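Local coordinates for protein cytokinin riboside 5'-monophosphate phosphoribohydrolase (Streptomyces coelicolor, PDB 5ZI9) that belongs to the SLOG clan and has a Rossmann-like domain, a parallel sheet flanked by helices, at residues A92-L96 with V239-V243. Sequence-based numbering, arbitrary orientation. Where two conformers were deposited one is given.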
loop_
_atom_site.group_PDB
_atom_site.type_symbol
_atom_site.label_atom_id
_atom_site.label_comp_id
_atom_site.label_asym_id
_atom_site.label_seq_id
_atom_site.Cartn_x
_atom_site.Cartn_y
_atom_site.Cartn_z
ATOM N N ALA B 92 11.742 12.598 -41.833
ATOM C CA ALA B 92 10.827 13.514 -41.147
ATOM C C ALA B 92 10.837 13.345 -39.607
ATOM O O ALA B 92 10.875 14.349 -38.873
ATOM C CB ALA B 92 9.424 13.338 -41.700
ATOM N N GLY B 93 10.842 12.085 -39.139
ATOM C CA GLY B 93 10.949 11.792 -37.713
ATOM C C GLY B 93 12.207 12.291 -37.048
ATOM O O GLY B 93 12.173 12.775 -35.905
ATOM N N VAL B 94 13.337 12.196 -37.739
ATOM C CA VAL B 94 14.594 12.756 -37.169
ATOM C C VAL B 94 14.498 14.287 -37.076
ATOM O O VAL B 94 14.847 14.915 -36.066
ATOM C CB VAL B 94 15.856 12.326 -37.963
ATOM C CG1 VAL B 94 17.111 12.497 -37.112
ATOM C CG2 VAL B 94 15.778 10.868 -38.395
ATOM N N ARG B 95 14.001 14.868 -38.162
ATOM C CA ARG B 95 13.820 16.309 -38.294
ATOM C C ARG B 95 12.953 16.867 -37.159
ATOM O O ARG B 95 13.212 17.929 -36.588
ATOM C CB ARG B 95 13.164 16.554 -39.659
ATOM C CG ARG B 95 13.700 17.745 -40.434
ATOM C CD ARG B 95 13.940 17.391 -41.900
ATOM N NE ARG B 95 15.290 17.793 -42.267
ATOM C CZ ARG B 95 15.894 17.488 -43.404
ATOM N NH1 ARG B 95 15.284 16.788 -44.351
ATOM N NH2 ARG B 95 17.123 17.899 -43.587
ATOM N N LEU B 96 11.916 16.109 -36.848
ATOM C CA LEU B 96 10.958 16.444 -35.819
ATOM C C LEU B 96 11.485 16.284 -34.380
ATOM O O LEU B 96 11.308 17.147 -33.528
ATOM C CB LEU B 96 9.796 15.505 -36.054
ATOM C CG LEU B 96 8.563 15.795 -35.214
ATOM C CD1 LEU B 96 7.735 16.875 -35.906
ATOM C CD2 LEU B 96 7.755 14.524 -34.991
ATOM N N VAL B 239 7.562 19.865 -41.092
ATOM C CA VAL B 239 8.095 19.573 -39.797
ATOM C C VAL B 239 8.170 20.861 -39.016
ATOM O O VAL B 239 7.796 20.893 -37.847
ATOM C CB VAL B 239 9.475 18.895 -39.945
ATOM C CG1 VAL B 239 10.264 18.902 -38.642
ATOM C CG2 VAL B 239 9.285 17.476 -40.465
ATOM N N ASP B 240 8.651 21.934 -39.642
ATOM C CA ASP B 240 8.728 23.218 -38.908
ATOM C C ASP B 240 7.347 23.814 -38.522
ATOM O O ASP B 240 7.241 24.500 -37.485
ATOM C CB ASP B 240 9.597 24.245 -39.643
ATOM C CG ASP B 240 11.064 24.001 -39.439
ATOM O OD1 ASP B 240 11.482 23.843 -38.293
ATOM O OD2 ASP B 240 11.816 23.954 -40.422
ATOM N N GLU B 241 6.299 23.522 -39.310
ATOM C CA GLU B 241 4.912 23.872 -38.904
ATOM C C GLU B 241 4.461 23.034 -37.676
ATOM O O GLU B 241 4.003 23.588 -36.665
ATOM C CB GLU B 241 3.929 23.698 -40.072
ATOM C CG GLU B 241 2.513 24.223 -39.818
ATOM C CD GLU B 241 1.546 23.964 -40.983
ATOM O OE1 GLU B 241 0.443 24.499 -40.967
ATOM O OE2 GLU B 241 1.848 23.229 -41.929
ATOM N N ALA B 242 4.645 21.712 -37.756
ATOM C CA ALA B 242 4.295 20.812 -36.651
ATOM C C ALA B 242 4.905 21.246 -35.369
ATOM O O ALA B 242 4.204 21.305 -34.361
ATOM C CB ALA B 242 4.691 19.376 -36.938
ATOM N N VAL B 243 6.188 21.591 -35.400
ATOM C CA VAL B 243 6.856 22.023 -34.171
ATOM C C VAL B 243 6.304 23.320 -33.660
ATOM O O VAL B 243 6.211 23.523 -32.466
ATOM C CB VAL B 243 8.382 22.126 -34.348
ATOM C CG1 VAL B 243 9.068 22.663 -33.092
ATOM C CG2 VAL B 243 8.933 20.739 -34.649
#
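One face of the flat peptide linking Arg95 to Leu96 is roofed by Val239, whose CG1 stands 3.7 Å from Arg95 C and equally far from Leu96 N. The other flat group, the guanidinium of Arg95, leads away from segment 239-243; its NH1 makes a salt bridge with Asp91, doubtful because the residue was modelled in two conformers. What Arg95 brings to the contact is therefore the apolar root of its side chain, which crosses Val239 at about a right angle, its CB 3.9 Å from Val239 CG1. With CG1 anti to the backbone N of Val239 (chi1 164°), the second branch reaches back along helix 88-102, where Val239 CG2 comes within 3.9 Å of Ala92 O. That oxygen already accepts the helical bond from Leu96 N, so the methyl rests against an occupied carbonyl.

Leu96 works from its tip. Its CG is anti to the backbone N (chi1 -172°), and CD1 reaches three residues of the other helix: it lies 4.1 Å from Ala242 CB, 4.2 Å from Val243 CG2 and also against Val239 CG1. CD1 thus rests across the methyls of the two valines, a turn apart, with Ala242 CB on another side. All of this is van der Waals packing; the axes of segments 92-96 and 239-243 come within 10.1 Å and cross at -42°.

Phe203 of strand 200-203 in the parallel sheet touches both Ala92 and Val239, while Val201 touches Ala242. Helix 239-249 follows strand 234-236, outermost of the sheet within the chain, and Val94 packs on helix 115-125, against Ala118, Lys121 and Glu125.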